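Long-range contacts in envelope protein (White spot syndrome virus, PDB 7DDA), which is a viral envelope protein whose C-terminal domain, the part in this chain, carries sulphate-binding sites held responsible for binding heparin: residues V35-D40 / I163-N168; I115-E120 / A159-Y164. One frame throughout, in Å; residues are numbered along the deposited sequence.

Interaction 1: V35-D40 / I163-N168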
loop_
_atom_site.group_PDB
_atom_site.type_symbol
_atom_site.label_atom_id
_atom_site.label_comp_id
_atom_site.label_asym_id
_atom_site.label_seq_id
_atom_site.Cartn_x
_atom_site.Cartn_y
_atom_site.Cartn_z
ATOM N N VAL A 35 9.673 -4.093 4.246
ATOM C CA VAL A 35 10.405 -3.101 5.024
ATOM C C VAL A 35 9.848 -1.723 4.672
ATOM O O VAL A 35 9.827 -1.333 3.495
ATOM C CB VAL A 35 11.924 -3.195 4.771
ATOM C CG1 VAL A 35 12.694 -2.272 5.702
ATOM C CG2 VAL A 35 12.392 -4.631 4.949
ATOM N N ILE A 36 9.388 -0.997 5.690
ATOM C CA ILE A 36 8.764 0.315 5.531
ATOM C C ILE A 36 9.762 1.365 5.993
ATOM O O ILE A 36 10.165 1.382 7.162
ATOM C CB ILE A 36 7.447 0.412 6.318
ATOM C CG1 ILE A 36 6.511 -0.746 5.957
ATOM C CG2 ILE A 36 6.738 1.736 6.051
ATOM C CD1 ILE A 36 5.189 -0.727 6.740
ATOM N N VAL A 37 10.183 2.225 5.076
ATOM C CA VAL A 37 11.211 3.222 5.341
ATOM C C VAL A 37 10.551 4.591 5.325
ATOM O O VAL A 37 9.852 4.936 4.359
ATOM C CB VAL A 37 12.349 3.161 4.308
ATOM C CG1 VAL A 37 13.310 4.347 4.493
ATOM C CG2 VAL A 37 13.077 1.827 4.380
ATOM N N LYS A 38 10.774 5.362 6.395
ATOM C CA LYS A 38 10.367 6.756 6.482
ATOM C C LYS A 38 11.581 7.656 6.246
ATOM O O LYS A 38 12.577 7.568 6.977
ATOM C CB LYS A 38 9.733 7.052 7.841
ATOM C CG LYS A 38 9.435 8.531 8.035
ATOM C CD LYS A 38 8.314 8.769 9.032
ATOM C CE LYS A 38 8.821 8.894 10.442
ATOM N NZ LYS A 38 9.336 10.261 10.678
ATOM N N ALA A 39 11.492 8.526 5.238
ATOM C CA ALA A 39 12.568 9.444 4.897
ATOM C C ALA A 39 12.035 10.870 4.811
ATOM O O ALA A 39 10.859 11.095 4.524
ATOM C CB ALA A 39 13.228 9.062 3.570
ATOM N N ASP A 40 12.914 11.841 5.032
ATOM C CA ASP A 40 12.488 13.233 5.070
ATOM C C ASP A 40 12.429 13.833 3.665
ATOM O O ASP A 40 13.363 13.673 2.877
ATOM C CB ASP A 40 13.432 14.043 5.946
ATOM C CG ASP A 40 12.961 15.452 6.121
ATOM O OD1 ASP A 40 12.102 15.678 7.000
ATOM O OD2 ASP A 40 13.420 16.320 5.339
ATOM N N ILE A 163 8.548 4.656 1.928
ATOM C CA ILE A 163 8.862 3.695 0.879
ATOM C C ILE A 163 8.656 2.290 1.427
ATOM O O ILE A 163 9.141 1.960 2.519
ATOM C CB ILE A 163 10.299 3.854 0.359
ATOM C CG1 ILE A 163 10.639 5.310 0.085
ATOM C CG2 ILE A 163 10.504 3.017 -0.878
ATOM C CD1 ILE A 163 12.151 5.518 -0.081
ATOM N N TYR A 164 7.949 1.464 0.665
ATOM C CA TYR A 164 7.682 0.085 1.044
ATOM C C TYR A 164 8.488 -0.814 0.116
ATOM O O TYR A 164 8.355 -0.732 -1.108
ATOM C CB TYR A 164 6.183 -0.235 0.974
ATOM C CG TYR A 164 5.294 0.662 1.837
ATOM C CD1 TYR A 164 5.076 1.996 1.500
ATOM C CD2 TYR A 164 4.673 0.173 2.977
ATOM C CE1 TYR A 164 4.273 2.816 2.283
ATOM C CE2 TYR A 164 3.862 0.988 3.765
ATOM C CZ TYR A 164 3.665 2.308 3.415
ATOM O OH TYR A 164 2.860 3.138 4.191
ATOM N N PHE A 165 9.346 -1.643 0.699
ATOM C CA PHE A 165 10.155 -2.595 -0.049
ATOM C C PHE A 165 9.558 -3.977 0.140
ATOM O O PHE A 165 9.476 -4.468 1.275
ATOM C CB PHE A 165 11.609 -2.580 0.423
ATOM C CG PHE A 165 12.289 -1.256 0.251
ATOM C CD1 PHE A 165 12.127 -0.251 1.197
ATOM C CD2 PHE A 165 13.097 -1.018 -0.832
ATOM C CE1 PHE A 165 12.757 0.969 1.040
ATOM C CE2 PHE A 165 13.726 0.190 -0.984
ATOM C CZ PHE A 165 13.559 1.184 -0.053
ATOM N N PHE A 166 9.155 -4.602 -0.968
ATOM C CA PHE A 166 8.576 -5.948 -0.956
ATOM C C PHE A 166 9.636 -6.920 -1.454
ATOM O O PHE A 166 9.879 -7.026 -2.660
ATOM C CB PHE A 166 7.304 -6.002 -1.788
ATOM C CG PHE A 166 6.293 -4.952 -1.396
ATOM C CD1 PHE A 166 5.631 -5.034 -0.182
ATOM C CD2 PHE A 166 6.036 -3.867 -2.219
ATOM C CE1 PHE A 166 4.705 -4.079 0.189
ATOM C CE2 PHE A 166 5.119 -2.912 -1.851
ATOM C CZ PHE A 166 4.444 -3.018 -0.648
ATOM N N LEU A 167 10.245 -7.644 -0.513
ATOM C CA LEU A 167 11.440 -8.437 -0.764
ATOM C C LEU A 167 11.103 -9.920 -0.886
ATOM O O LEU A 167 10.390 -10.479 -0.046
ATOM C CB LEU A 167 12.450 -8.190 0.354
ATOM C CG LEU A 167 13.076 -6.802 0.219
ATOM C CD1 LEU A 167 13.600 -6.329 1.549
ATOM C CD2 LEU A 167 14.220 -6.840 -0.789
ATOM N N ASN A 168 11.613 -10.548 -1.942
ATOM C CA ASN A 168 11.416 -11.972 -2.183
ATOM C C ASN A 168 12.774 -12.603 -2.455
ATOM O O ASN A 168 13.357 -12.388 -3.521
ATOM C CB ASN A 168 10.452 -12.211 -3.345
ATOM C CG ASN A 168 10.128 -13.678 -3.531
ATOM O OD1 ASN A 168 9.712 -14.102 -4.610
ATOM N ND2 ASN A 168 10.360 -14.474 -2.488
#

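Interaction 2: I115-E120 / A159-Y164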
loop_
_atom_site.group_PDB
_atom_site.type_symbol
_atom_site.label_atom_id
_atom_site.label_comp_id
_atom_site.label_asym_id
_atom_site.label_seq_id
_atom_site.Cartn_x
_atom_site.Cartn_y
_atom_site.Cartn_z
ATOM N N ILE A 115 8.564 -2.069 -5.086
ATOM C CA ILE A 115 8.410 -0.911 -4.217
ATOM C C ILE A 115 7.059 -0.229 -4.391
ATOM O O ILE A 115 6.409 -0.293 -5.439
ATOM C CB ILE A 115 9.509 0.147 -4.433
ATOM C CG1 ILE A 115 9.309 0.781 -5.797
ATOM C CG2 ILE A 115 10.916 -0.434 -4.216
ATOM C CD1 ILE A 115 10.163 1.944 -6.046
ATOM N N PHE A 116 6.670 0.461 -3.328
ATOM C CA PHE A 116 5.573 1.405 -3.313
ATOM C C PHE A 116 6.006 2.578 -2.437
ATOM O O PHE A 116 6.676 2.388 -1.415
ATOM C CB PHE A 116 4.292 0.749 -2.776
ATOM C CG PHE A 116 3.176 1.727 -2.538
ATOM C CD1 PHE A 116 2.613 2.422 -3.597
ATOM C CD2 PHE A 116 2.742 2.006 -1.246
ATOM C CE1 PHE A 116 1.605 3.345 -3.380
ATOM C CE2 PHE A 116 1.731 2.925 -1.026
ATOM C CZ PHE A 116 1.156 3.596 -2.096
ATOM N N ALA A 117 5.634 3.790 -2.833
ATOM C CA ALA A 117 6.010 4.973 -2.069
ATOM C C ALA A 117 4.859 5.972 -2.046
ATOM O O ALA A 117 4.073 6.056 -2.993
ATOM C CB ALA A 117 7.266 5.630 -2.643
ATOM N N GLU A 118 4.772 6.728 -0.953
ATOM C CA GLU A 118 3.693 7.688 -0.752
ATOM C C GLU A 118 4.162 8.803 0.176
ATOM O O GLU A 118 4.976 8.583 1.077
ATOM C CB GLU A 118 2.419 6.977 -0.246
ATOM C CG GLU A 118 2.535 6.073 1.021
ATOM C CD GLU A 118 2.206 6.714 2.360
ATOM O OE1 GLU A 118 1.578 7.777 2.369
ATOM O OE2 GLU A 118 2.475 6.082 3.410
ATOM N N ILE A 119 3.691 10.018 -0.102
ATOM C CA ILE A 119 4.010 11.181 0.717
ATOM C C ILE A 119 3.111 11.194 1.951
ATOM O O ILE A 119 1.887 11.082 1.851
ATOM C CB ILE A 119 3.850 12.473 -0.095
ATOM C CG1 ILE A 119 4.688 12.412 -1.368
ATOM C CG2 ILE A 119 4.214 13.698 0.755
ATOM C CD1 ILE A 119 6.110 12.790 -1.163
ATOM N N GLU A 120 3.714 11.332 3.115
ATOM C CA GLU A 120 2.994 11.421 4.374
ATOM C C GLU A 120 3.109 12.845 4.881
ATOM O O GLU A 120 4.206 13.324 5.168
ATOM C CB GLU A 120 3.546 10.440 5.398
ATOM C CG GLU A 120 2.645 10.202 6.547
ATOM C CD GLU A 120 3.297 9.332 7.575
ATOM O OE1 GLU A 120 3.110 8.100 7.508
ATOM O OE2 GLU A 120 4.021 9.888 8.433
ATOM N N ALA A 159 7.077 17.147 5.737
ATOM C CA ALA A 159 6.499 16.051 4.975
ATOM C C ALA A 159 7.515 14.925 4.792
ATOM O O ALA A 159 8.720 15.160 4.665
ATOM C CB ALA A 159 6.009 16.558 3.618
ATOM N N LYS A 160 7.016 13.689 4.770
ATOM C CA LYS A 160 7.863 12.505 4.712
ATOM C C LYS A 160 7.571 11.665 3.476
ATOM O O LYS A 160 6.453 11.659 2.943
ATOM C CB LYS A 160 7.695 11.624 5.960
ATOM C CG LYS A 160 7.959 12.329 7.302
ATOM C CD LYS A 160 9.357 12.923 7.350
ATOM C CE LYS A 160 9.679 13.530 8.708
ATOM N NZ LYS A 160 11.087 13.999 8.746
ATOM N N LEU A 161 8.596 10.949 3.031
ATOM C CA LEU A 161 8.468 9.922 2.004
ATOM C C LEU A 161 8.472 8.564 2.695
ATOM O O LEU A 161 9.408 8.246 3.435
ATOM C CB LEU A 161 9.603 10.031 0.982
ATOM C CG LEU A 161 9.664 9.034 -0.179
ATOM C CD1 LEU A 161 8.425 9.114 -1.065
ATOM C CD2 LEU A 161 10.916 9.283 -1.002
ATOM N N ILE A 162 7.413 7.787 2.494
ATOM C CA ILE A 162 7.322 6.437 3.036
ATOM C C ILE A 162 7.494 5.470 1.873
ATOM O O ILE A 162 6.700 5.483 0.922
ATOM C CB ILE A 162 5.995 6.199 3.774
ATOM C CG1 ILE A 162 5.680 7.363 4.724
ATOM C CG2 ILE A 162 6.058 4.926 4.557
ATOM C CD1 ILE A 162 6.695 7.559 5.850
ATOM N N ILE A 163 8.548 4.656 1.928
ATOM C CA ILE A 163 8.862 3.695 0.879
ATOM C C ILE A 163 8.656 2.290 1.427
ATOM O O ILE A 163 9.141 1.960 2.519
ATOM C CB ILE A 163 10.299 3.854 0.359
ATOM C CG1 ILE A 163 10.639 5.310 0.085
ATOM C CG2 ILE A 163 10.504 3.017 -0.878
ATOM C CD1 ILE A 163 12.151 5.518 -0.081
ATOM N N TYR A 164 7.949 1.464 0.665
ATOM C CA TYR A 164 7.682 0.085 1.044
ATOM C C TYR A 164 8.488 -0.814 0.116
ATOM O O TYR A 164 8.355 -0.732 -1.108
ATOM C CB TYR A 164 6.183 -0.235 0.974
ATOM C CG TYR A 164 5.294 0.662 1.837
ATOM C CD1 TYR A 164 5.076 1.996 1.500
ATOM C CD2 TYR A 164 4.673 0.173 2.977
ATOM C CE1 TYR A 164 4.273 2.816 2.283
ATOM C CE2 TYR A 164 3.862 0.988 3.765
ATOM C CZ TYR A 164 3.665 2.308 3.415
ATOM O OH TYR A 164 2.860 3.138 4.191
#

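Interaction 1: V35-D40 / I163-N168
I36 crosses the CD2/CE2 border of the Y164 ring, and all three of its outer carbons take part. CG2 sits above one face, 4.1 Å from the Y164 ring centroid and 25° off the ring normal, a CH-pi contact displaced toward the rim. CG1 comes to 3.6 Å from Y164 CD2, while CD1 continues along the same border near CE2. Both residues start with the same turn: I36 CG1 (chi1 -53°) stands opposite its own carbonyl carbon, beside the backbone N, and Y164 CG makes the same choice. The phenol oxygen finds its polar partner outside these strands, in E118.

Beneath this pair the backbones run antiparallel, 157° apart in direction. I36 and Y164 form a non-hydrogen-bonded pair flanked by two hydrogen-bonded ones, V35 with F165 and V37 with I163. Each flanking pair has two bonds, the longest being V35 N to F165 O at 3.0 Å. Where the hydrogen bonds skip, I36 CA and Y164 CA point C-H groups at I163 O and V35 O.

V35, V37, I163 and F165 occupy the reverse side of the sheet. The F165 ring slants past V37 instead of stacking on it, its CE1 being 3.5 Å from V37 CG2, and V35 O lies near the ring plane at its edge. Farther along, V35 CG2 meets L167 CD1 at 4.0 Å.

This face of the sheet packs on strands 80-89 and 95-104 of the other antiparallel sheet, where I82, L102 and Y100 receive it, so the contact helps form the interior between two sheets. On the I36 side, F166 of the third subunit packs against I36. Within its own sheet the pair is central, with strand 46-52 beyond 30-40 and strand 110-120 beyond 160-170.

Interaction 2: I115-E120 / A159-Y164
From its CB, E118 runs alongside I162 and crosses toward Y164. Its CG enters the crowded position between backbone N and carbonyl carbon (chi1 54°), where it passes Y164 CE1 at 3.9 Å. A bend at chi2 then brings the carboxylate beside I162, with E118 OE2 3.5 Å from I162 CB. The same OE2 ends 3.1 Å from Y164 OH, near the plane of the phenol ring at its edge, in a probable hydrogen bond.

Two residues earlier, on the same face, F116 CD2 approaches Y164 CD1 at 3.6 Å, the rings being oblique with planes 38° apart. E120 CB rests 3.8 Å from I162 CG1, and its carboxylate forms a salt bridge with R137 of the third subunit. Six backbone hydrogen bonds, two for each of F116-Y164, E118-I162 and E120-K160, bind the antiparallel strands.

A117, I119, L161 and I163 point to the reverse face. There A117 and I163 touch F150 of strand 145-153, I163 also touches Y100 and L161 touches L98, both of strand 95-104, and I119 meets C41, T128 and Q155. On the E118 side lie the other subunits, with F116 meeting its counterparts edge-to-face, while strand 30-40 borders strand 160-170.

How the interactions relate
Interactions 1 and 2 are centred about 8 Å apart in one four-stranded antiparallel sheet and share I163 and Y164. Along the chain, strand 30-40 comes first, strand 110-120 later and strand 160-170 last; this final strand inserts between the other two, joining segments whose nearest ends are 123 residues apart in interaction 1 and 39 in interaction 2. The contacts also meet directly: D40 OD1 is 2.6 Å from K160 NZ in a salt bridge, and I36 CG2 packs on I162 CG2. One face of the three strands closes over the chain's second sheet, and the other contributes to the interfaces of the three-chain assembly, so strand 160-170 serves both domain core and oligomer.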